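Local coordinates for protein poly-beta-hydroxybuterate polymerase (Cupriavidus necator, PDB 5T6O) that polymerises hydroxybutyryl units into polyhydroxybutyrate without a template, probably as an acyltransferase, the chain here being the catalytic domain of a class I synthase, at residues A[25-30]-A[71-76]; A[35-40]-A[108-113]; A[278-283]-A[306-311]. The protein carries 1 engineered substitution. All blocks are in the same frame, centred on the assembly; numbering follows the deposited sequence.

Contact 1 (A[25-30]-A[71-76]); sequences LLQYKP and TVFLVS
The Tyr28 ring meets strand 72-76 through its edge. Near the ring plane lie Val72 O and Leu74 CB, the latter 4.0 Å from Tyr28 CE2. Val72 CG1 comes to 3.8 Å from Tyr28 CD2. The Tyr28 CG is anti to its carbonyl carbon (chi1 -68°), which brings the ring across both residues. The Phe73 ring is approached obliquely. Leu25 CD2 touches its CD1 at 3.9 Å, and the Gln27 chain runs alongside, with CG 3.6 Å from Phe73 CE1. Backbone bonds join the strands as antiparallel neighbours. Leu26 and Leu74 form a hydrogen-bonded pair, with Leu26 N to Leu74 O at 2.8 Å. Tyr28 N reaches Val72 O at 3.1 Å. These are neighbouring strands toward one edge of the mixed sheet of the alpha/beta hydrolase fold. Helix 89-108 covers the face of Leu25, Gln27, Phe73 and Val75, with Ile107 against both Gln27 and Phe73. On the other face, the Leu26 and Leu74 side chains lie side by side, CD1 of Leu26 4.1 Å from CD2 of Leu74, and Val62 of helix 61-67 touches Leu74. Where the pairing ends, a water takes over: it donates to Tyr28 O and accepts from Val72 N at 2.9 Å.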
loop_
_atom_site.group_PDB
_atom_site.type_symbol
_atom_site.label_atom_id
_atom_site.label_comp_id
_atom_site.label_asym_id
_atom_site.label_seq_id
_atom_site.Cartn_x
_atom_site.Cartn_y
_atom_site.Cartn_z
ATOM N N LEU A 25 39.600 -15.515 5.692
ATOM C CA LEU A 25 38.835 -16.159 6.751
ATOM C C LEU A 25 39.349 -15.654 8.095
ATOM O O LEU A 25 40.528 -15.830 8.410
ATOM C CB LEU A 25 38.947 -17.679 6.691
ATOM C CG LEU A 25 37.966 -18.384 7.645
ATOM C CD1 LEU A 25 36.529 -18.159 7.206
ATOM C CD2 LEU A 25 38.284 -19.877 7.719
ATOM N N LEU A 26 38.480 -14.997 8.864
ATOM C CA LEU A 26 38.835 -14.604 10.224
ATOM C C LEU A 26 38.386 -15.670 11.212
ATOM O O LEU A 26 37.353 -16.314 11.026
ATOM C CB LEU A 26 38.184 -13.274 10.613
ATOM C CG LEU A 26 38.328 -12.089 9.647
ATOM C CD1 LEU A 26 37.807 -10.794 10.291
ATOM C CD2 LEU A 26 39.744 -11.921 9.192
ATOM N N GLN A 27 39.173 -15.846 12.274
ATOM C CA GLN A 27 38.795 -16.666 13.420
ATOM C C GLN A 27 39.003 -15.818 14.661
ATOM O O GLN A 27 40.075 -15.234 14.832
ATOM C CB GLN A 27 39.627 -17.954 13.537
ATOM C CG GLN A 27 39.232 -18.811 14.750
ATOM C CD GLN A 27 40.064 -20.079 14.887
ATOM O OE1 GLN A 27 39.964 -20.808 15.888
ATOM N NE2 GLN A 27 40.901 -20.347 13.893
ATOM N N TYR A 28 37.984 -15.720 15.509
ATOM C CA TYR A 28 38.086 -14.831 16.660
ATOM C C TYR A 28 38.648 -15.539 17.888
ATOM O O TYR A 28 38.461 -16.742 18.081
ATOM C CB TYR A 28 36.716 -14.213 16.960
ATOM C CG TYR A 28 36.348 -13.264 15.847
ATOM C CD1 TYR A 28 36.848 -11.960 15.826
ATOM C CD2 TYR A 28 35.546 -13.680 14.790
ATOM C CE1 TYR A 28 36.531 -11.082 14.796
ATOM C CE2 TYR A 28 35.241 -12.812 13.732
ATOM C CZ TYR A 28 35.729 -11.520 13.751
ATOM O OH TYR A 28 35.407 -10.655 12.735
ATOM N N LYS A 29 39.377 -14.772 18.701
ATOM C CA LYS A 29 39.948 -15.296 19.940
ATOM C C LYS A 29 38.836 -15.669 20.919
ATOM O O LYS A 29 37.879 -14.906 21.091
ATOM C CB LYS A 29 40.866 -14.255 20.590
ATOM C CG LYS A 29 41.628 -14.749 21.824
ATOM C CD LYS A 29 42.452 -13.627 22.439
ATOM C CE LYS A 29 42.958 -13.991 23.839
ATOM N N PRO A 30 38.937 -16.827 21.577
ATOM C CA PRO A 30 37.936 -17.186 22.588
ATOM C C PRO A 30 37.890 -16.151 23.698
ATOM O O PRO A 30 38.912 -15.585 24.084
ATOM C CB PRO A 30 38.429 -18.538 23.119
ATOM C CG PRO A 30 39.375 -19.044 22.107
ATOM C CD PRO A 30 39.975 -17.861 21.429
ATOM N N THR A 71 32.913 -20.765 18.894
ATOM C CA THR A 71 34.003 -20.410 17.996
ATOM C C THR A 71 33.407 -19.786 16.745
ATOM O O THR A 71 32.546 -20.393 16.099
ATOM C CB THR A 71 34.807 -21.654 17.637
ATOM O OG1 THR A 71 35.254 -22.298 18.838
ATOM C CG2 THR A 71 36.011 -21.301 16.735
ATOM N N VAL A 72 33.840 -18.576 16.401
ATOM C CA VAL A 72 33.290 -17.846 15.264
ATOM C C VAL A 72 34.362 -17.698 14.193
ATOM O O VAL A 72 35.467 -17.216 14.473
ATOM C CB VAL A 72 32.741 -16.469 15.682
ATOM C CG1 VAL A 72 32.278 -15.675 14.455
ATOM C CG2 VAL A 72 31.576 -16.627 16.675
ATOM N N PHE A 73 34.029 -18.106 12.970
ATOM C CA PHE A 73 34.793 -17.809 11.765
ATOM C C PHE A 73 33.978 -16.848 10.912
ATOM O O PHE A 73 32.745 -16.821 11.007
ATOM C CB PHE A 73 35.080 -19.069 10.950
ATOM C CG PHE A 73 35.965 -20.074 11.642
ATOM C CD1 PHE A 73 37.342 -20.048 11.454
ATOM C CD2 PHE A 73 35.413 -21.092 12.400
ATOM C CE1 PHE A 73 38.160 -21.003 12.050
ATOM C CE2 PHE A 73 36.229 -22.051 13.015
ATOM C CZ PHE A 73 37.607 -22.003 12.834
ATOM N N LEU A 74 34.655 -16.050 10.089
ATOM C CA LEU A 74 33.922 -15.049 9.321
ATOM C C LEU A 74 34.611 -14.792 7.990
ATOM O O LEU A 74 35.840 -14.709 7.910
ATOM C CB LEU A 74 33.768 -13.734 10.114
ATOM C CG LEU A 74 33.086 -12.537 9.440
ATOM C CD1 LEU A 74 32.326 -11.716 10.489
ATOM C CD2 LEU A 74 34.123 -11.642 8.720
ATOM N N VAL A 75 33.797 -14.641 6.955
ATOM C CA VAL A 75 34.271 -14.325 5.612
ATOM C C VAL A 75 34.412 -12.810 5.469
ATOM O O VAL A 75 33.416 -12.087 5.480
ATOM C CB VAL A 75 33.305 -14.882 4.562
ATOM C CG1 VAL A 75 33.697 -14.411 3.172
ATOM C CG2 VAL A 75 33.256 -16.400 4.653
ATOM N N SER A 76 35.653 -12.326 5.318
ATOM C CA SER A 76 35.917 -10.923 5.012
ATOM C C SER A 76 36.252 -10.826 3.528
ATOM O O SER A 76 37.328 -11.255 3.102
ATOM C CB SER A 76 37.055 -10.375 5.871
ATOM O OG SER A 76 37.362 -9.048 5.504
HETATM O O HOH W 1 35.719 -17.439 18.317
#

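Contact 2 (A[35-40]-A[108-113]); sequences VHARPL and SGQDKI
Ser108 OG is gripped twice while Ser108 CB packs on Pro39. The hydroxyl accepts from Gln110 N at 3.0 Å, with an angle of 162° at the hydrogen, and it also bonds Arg105 O one turn back in the helix. The first bond makes an ST turn. It lies at the exit from helix 89-108, where Gly109 takes positive phi and the chain leads on to strand 113-118 of the alpha/beta hydrolase sheet. A chi1 of 78° turns OG back to the helix end, where both bonds form. Ser108 CB is 3.6 Å from Pro39 CG. That same Pro39 CG touches Ile113 CG2 at 3.8 Å, so one corner of the proline ring packs against both the helix end and Ile113. No hydrogen bond crosses the contact. Gln110 CG lies 3.2 Å from Ala37 O; the bend at chi2 (-73°) turns the amide beyond it toward Ala37 CB. The Gln110 side chain crosses that of Arg38 at about a right angle. The Arg38 chain is extended beside Lys112, and its NH1 bonds Gln358 O. Lys112 reaches away to His138 O. Lys112 O is buried without a polar partner. It lies at the edge of the Arg38 guanidinium, in its plane, but its nearest side-chain neighbour there is Arg38 CD at 3.4 Å.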
loop_
_atom_site.group_PDB
_atom_site.type_symbol
_atom_site.label_atom_id
_atom_site.label_comp_id
_atom_site.label_asym_id
_atom_site.label_seq_id
_atom_site.Cartn_x
_atom_site.Cartn_y
_atom_site.Cartn_z
ATOM N N VAL A 35 33.878 -23.726 24.836
ATOM C CA VAL A 35 33.105 -23.386 23.646
ATOM C C VAL A 35 32.387 -24.641 23.171
ATOM O O VAL A 35 32.801 -25.766 23.455
ATOM C CB VAL A 35 33.972 -22.823 22.491
ATOM C CG1 VAL A 35 34.551 -21.467 22.848
ATOM C CG2 VAL A 35 35.083 -23.813 22.109
ATOM N N HIS A 36 31.300 -24.431 22.433
ATOM C CA HIS A 36 30.602 -25.540 21.798
ATOM C C HIS A 36 31.502 -26.236 20.792
ATOM O O HIS A 36 32.358 -25.615 20.159
ATOM C CB HIS A 36 29.339 -25.047 21.092
ATOM C CG HIS A 36 28.291 -24.553 22.033
ATOM N ND1 HIS A 36 27.445 -25.400 22.714
ATOM C CD2 HIS A 36 27.973 -23.299 22.429
ATOM C CE1 HIS A 36 26.639 -24.688 23.481
ATOM N NE2 HIS A 36 26.937 -23.409 23.324
ATOM N N ALA A 37 31.283 -27.545 20.638
ATOM C CA ALA A 37 32.102 -28.334 19.728
ATOM C C ALA A 37 32.017 -27.801 18.300
ATOM O O ALA A 37 33.024 -27.767 17.585
ATOM C CB ALA A 37 31.680 -29.805 19.781
ATOM N N ARG A 38 30.831 -27.367 17.875
ATOM C CA ARG A 38 30.658 -26.912 16.498
ATOM C C ARG A 38 30.795 -25.400 16.414
ATOM O O ARG A 38 30.098 -24.672 17.146
ATOM C CB ARG A 38 29.295 -27.335 15.958
ATOM C CG ARG A 38 29.069 -28.844 15.954
ATOM C CD ARG A 38 27.850 -29.180 15.125
ATOM N NE ARG A 38 27.662 -30.620 15.002
ATOM C CZ ARG A 38 26.690 -31.294 15.599
ATOM N NH1 ARG A 38 25.815 -30.652 16.359
ATOM N NH2 ARG A 38 26.594 -32.607 15.434
ATOM N N PRO A 39 31.661 -24.901 15.540
ATOM C CA PRO A 39 31.822 -23.454 15.389
ATOM C C PRO A 39 30.725 -22.875 14.505
ATOM O O PRO A 39 29.962 -23.597 13.861
ATOM C CB PRO A 39 33.191 -23.335 14.717
ATOM C CG PRO A 39 33.250 -24.552 13.843
ATOM C CD PRO A 39 32.555 -25.653 14.638
ATOM N N LEU A 40 30.686 -21.541 14.449
ATOM C CA LEU A 40 29.766 -20.818 13.573
ATOM C C LEU A 40 30.561 -20.063 12.516
ATOM O O LEU A 40 31.431 -19.254 12.858
ATOM C CB LEU A 40 28.897 -19.837 14.366
ATOM C CG LEU A 40 27.997 -18.933 13.519
ATOM C CD1 LEU A 40 26.880 -19.760 12.880
ATOM C CD2 LEU A 40 27.415 -17.811 14.388
ATOM N N SER A 108 38.089 -26.767 12.406
ATOM C CA SER A 108 37.312 -27.229 13.555
ATOM C C SER A 108 37.532 -28.708 13.844
ATOM O O SER A 108 37.355 -29.142 14.989
ATOM C CB SER A 108 35.819 -26.972 13.331
ATOM O OG SER A 108 35.255 -27.939 12.455
ATOM N N GLY A 109 37.899 -29.499 12.838
ATOM C CA GLY A 109 37.946 -30.932 13.063
ATOM C C GLY A 109 36.592 -31.584 13.242
ATOM O O GLY A 109 36.528 -32.779 13.531
ATOM N N GLN A 110 35.503 -30.836 13.066
ATOM C CA GLN A 110 34.153 -31.345 13.249
ATOM C C GLN A 110 33.574 -31.833 11.931
ATOM O O GLN A 110 33.915 -31.334 10.859
ATOM C CB GLN A 110 33.245 -30.258 13.822
ATOM C CG GLN A 110 33.540 -29.929 15.257
ATOM C CD GLN A 110 33.066 -31.020 16.179
ATOM O OE1 GLN A 110 31.885 -31.373 16.187
ATOM N NE2 GLN A 110 33.982 -31.577 16.949
ATOM N N ASP A 111 32.652 -32.794 12.031
ATOM C CA ASP A 111 31.965 -33.277 10.837
ATOM C C ASP A 111 31.029 -32.220 10.254
ATOM O O ASP A 111 30.849 -32.152 9.029
ATOM C CB ASP A 111 31.198 -34.555 11.172
ATOM C CG ASP A 111 30.538 -35.173 9.960
ATOM O OD1 ASP A 111 31.150 -35.133 8.870
ATOM O OD2 ASP A 111 29.406 -35.694 10.093
ATOM N N LYS A 112 30.433 -31.387 11.105
ATOM C CA LYS A 112 29.502 -30.353 10.672
ATOM C C LYS A 112 29.755 -29.069 11.450
ATOM O O LYS A 112 30.181 -29.098 12.612
ATOM C CB LYS A 112 28.040 -30.790 10.865
ATOM C CG LYS A 112 27.647 -32.027 10.055
ATOM C CD LYS A 112 26.168 -32.354 10.217
ATOM C CE LYS A 112 25.802 -33.676 9.542
ATOM N NZ LYS A 112 26.022 -33.627 8.075
ATOM N N ILE A 113 29.475 -27.940 10.791
ATOM C CA ILE A 113 29.573 -26.617 11.390
ATOM C C ILE A 113 28.219 -25.926 11.278
ATOM O O ILE A 113 27.355 -26.305 10.484
ATOM C CB ILE A 113 30.676 -25.755 10.729
ATOM C CG1 ILE A 113 30.293 -25.385 9.288
ATOM C CG2 ILE A 113 32.028 -26.479 10.781
ATOM C CD1 ILE A 113 31.310 -24.471 8.592
#

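Contact 3 (A[278-283]-A[306-311]); sequences REDHIV and SGHIAG. With SO4 (sulfate ion), chain B.
Asp280 and His308 form the tight part of this contact. His308 ND1 donates to Asp280 OD2 at 2.8 Å, in the plane of the imidazole, on the syn side of the carboxylate but tilted 28° from its plane. The two flat groups are turned 61° apart. Asp280 CG is anti to the backbone N (chi1 -171°), which carries the carboxylate across to the histidine. Its other oxygen, OD1, accepts from Ile282 N at 2.9 Å and from Val283 N at 2.9 Å, an Asx turn and Asx motif. Both donors come from the same face of the carboxylate, so the loop's own backbone fixes its orientation. A water donates to Asp280 OD2 and His308 O. Ile282 CB sits over one face of the imidazole, toward its rim, 4.1 Å from the ring centroid, a CH-pi contact. Ile282 CD1 reaches His308 CD2 at 3.7 Å. Both segments follow neighbouring parallel strands, 272-277 and 299-304, and lie on the loops where alpha/beta hydrolases usually carry an acid and a histidine. The pair is consistent with that arrangement. The other end, with Arg278 and Glu279 partly exposed, is looser and nearer solvent. Glu279 N bonds Ser306 O at 2.9 Å from above the carbonyl plane, while a water bridges Glu279 OE2 and Ser306 N. Arg278 turns away from segment 306-311. Its NE holds sulfate O3 at 2.8 Å and its NH2 holds O1 at 2.6 Å, and Trp285 NE1 also bonds this ion. Arg278 NH1 forms a salt bridge with Asp163 of the fourth subunit. Glu164 of the second subunit accepts from the Ile309 and Ala310 N-H groups.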
loop_
_atom_site.group_PDB
_atom_site.type_symbol
_atom_site.label_atom_id
_atom_site.label_comp_id
_atom_site.label_asym_id
_atom_site.label_seq_id
_atom_site.Cartn_x
_atom_site.Cartn_y
_atom_site.Cartn_z
ATOM N N ARG A 278 10.757 -5.839 11.038
ATOM C CA ARG A 278 9.404 -5.489 10.600
ATOM C C ARG A 278 9.365 -4.244 9.708
ATOM O O ARG A 278 8.568 -4.185 8.760
ATOM C CB ARG A 278 8.494 -5.288 11.805
ATOM C CG ARG A 278 7.073 -5.041 11.349
ATOM C CD ARG A 278 6.100 -5.211 12.464
ATOM N NE ARG A 278 4.750 -5.008 11.968
ATOM C CZ ARG A 278 3.695 -4.918 12.762
ATOM N NH1 ARG A 278 3.865 -5.024 14.076
ATOM N NH2 ARG A 278 2.486 -4.719 12.246
ATOM N N GLU A 279 10.164 -3.219 10.014
ATOM C CA GLU A 279 10.150 -1.992 9.220
ATOM C C GLU A 279 11.258 -1.975 8.167
ATOM O O GLU A 279 11.619 -0.902 7.670
ATOM C CB GLU A 279 10.276 -0.758 10.109
ATOM C CG GLU A 279 9.420 -0.771 11.379
ATOM C CD GLU A 279 7.922 -0.928 11.153
ATOM O OE1 GLU A 279 7.401 -0.575 10.069
ATOM O OE2 GLU A 279 7.250 -1.396 12.100
ATOM N N ASP A 280 11.811 -3.134 7.838
ATOM C CA ASP A 280 12.892 -3.236 6.862
ATOM C C ASP A 280 12.302 -3.091 5.465
ATOM O O ASP A 280 11.459 -3.898 5.067
ATOM C CB ASP A 280 13.588 -4.588 7.039
ATOM C CG ASP A 280 14.870 -4.722 6.236
ATOM O OD1 ASP A 280 15.099 -3.943 5.288
ATOM O OD2 ASP A 280 15.648 -5.643 6.567
ATOM N N HIS A 281 12.726 -2.067 4.724
ATOM C CA HIS A 281 12.254 -1.868 3.355
ATOM C C HIS A 281 13.322 -2.176 2.322
ATOM O O HIS A 281 13.103 -1.962 1.129
ATOM C CB HIS A 281 11.728 -0.449 3.189
ATOM C CG HIS A 281 10.568 -0.168 4.087
ATOM N ND1 HIS A 281 9.393 -0.887 4.017
ATOM C CD2 HIS A 281 10.423 0.695 5.118
ATOM C CE1 HIS A 281 8.560 -0.456 4.946
ATOM N NE2 HIS A 281 9.160 0.506 5.627
ATOM N N ILE A 282 14.466 -2.677 2.761
ATOM C CA ILE A 282 15.479 -3.219 1.866
ATOM C C ILE A 282 15.268 -4.711 1.655
ATOM O O ILE A 282 15.294 -5.207 0.524
ATOM C CB ILE A 282 16.874 -2.900 2.444
ATOM C CG1 ILE A 282 17.102 -1.388 2.409
ATOM C CG2 ILE A 282 17.968 -3.619 1.684
ATOM C CD1 ILE A 282 18.363 -0.953 3.086
ATOM N N VAL A 283 15.019 -5.431 2.743
ATOM C CA VAL A 283 14.556 -6.814 2.722
ATOM C C VAL A 283 13.208 -6.824 3.439
ATOM O O VAL A 283 13.177 -6.957 4.671
ATOM C CB VAL A 283 15.573 -7.752 3.401
ATOM C CG1 VAL A 283 15.081 -9.192 3.418
ATOM C CG2 VAL A 283 16.949 -7.666 2.720
ATOM N N SER A 306 11.643 -2.731 14.089
ATOM C CA SER A 306 12.425 -1.634 13.509
ATOM C C SER A 306 13.033 -1.973 12.144
ATOM O O SER A 306 12.602 -2.924 11.481
ATOM C CB SER A 306 13.518 -1.160 14.486
ATOM O OG SER A 306 13.957 0.152 14.143
ATOM N N GLY A 307 14.011 -1.172 11.709
ATOM C CA GLY A 307 14.453 -1.145 10.326
ATOM C C GLY A 307 15.521 -2.176 9.986
ATOM O O GLY A 307 15.828 -3.088 10.756
ATOM N N HIS A 308 16.109 -1.993 8.793
ATOM C CA HIS A 308 17.050 -2.960 8.229
ATOM C C HIS A 308 18.212 -3.240 9.178
ATOM O O HIS A 308 18.499 -4.400 9.506
ATOM C CB HIS A 308 17.555 -2.427 6.880
ATOM C CG HIS A 308 18.507 -3.341 6.169
ATOM N ND1 HIS A 308 18.169 -4.622 5.783
ATOM C CD2 HIS A 308 19.784 -3.146 5.754
ATOM C CE1 HIS A 308 19.200 -5.179 5.168
ATOM N NE2 HIS A 308 20.192 -4.304 5.137
ATOM N N ILE A 309 18.912 -2.197 9.614
ATOM C CA ILE A 309 20.049 -2.406 10.515
ATOM C C ILE A 309 19.628 -2.296 11.973
ATOM O O ILE A 309 20.049 -3.103 12.804
ATOM C CB ILE A 309 21.193 -1.417 10.200
ATOM C CG1 ILE A 309 21.723 -1.639 8.781
ATOM C CG2 ILE A 309 22.318 -1.571 11.236
ATOM C CD1 ILE A 309 22.252 -3.045 8.537
ATOM N N ALA A 310 18.804 -1.303 12.311
ATOM C CA ALA A 310 18.377 -1.157 13.705
ATOM C C ALA A 310 17.748 -2.443 14.235
ATOM O O ALA A 310 17.935 -2.796 15.403
ATOM C CB ALA A 310 17.396 0.011 13.842
ATOM N N GLY A 311 17.016 -3.167 13.386
ATOM C CA GLY A 311 16.351 -4.372 13.861
ATOM C C GLY A 311 17.311 -5.526 14.090
ATOM O O GLY A 311 17.179 -6.269 15.067
HETATM S S SO4 B . 3.032 -4.868 8.640
HETATM O O1 SO4 B . 2.096 -5.270 9.688
HETATM O O2 SO4 B . 2.425 -3.779 7.875
HETATM O O3 SO4 B . 4.280 -4.391 9.237
HETATM O O4 SO4 B . 3.293 -6.011 7.762
HETATM O O HOH W 2 8.640 -2.430 14.299
HETATM O O HOH W 3 16.773 -6.379 9.059
#

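In the fold
Contacts 1 and 2 lie on the same side of the chain's centre and meet directly: Leu40, at the start of strand 40-43, pairs with Phe73 in strand 72-77 and with Thr71 just before it. They also share helix 89-108, which covers one face of contact 1 and ends in contact 2. Contact 1 is buried and combines backbone pairing with apolar packing. Contact 2 is only partly buried, farther from the centre, and has no hydrogen bond across it. Contact 3 is on the opposite side of the centre, with its middle about 26 Å from that of contact 1. It is mostly buried, with a largely polar core that Ile282 lines, and unlike the other two it is touched by neighbouring subunits.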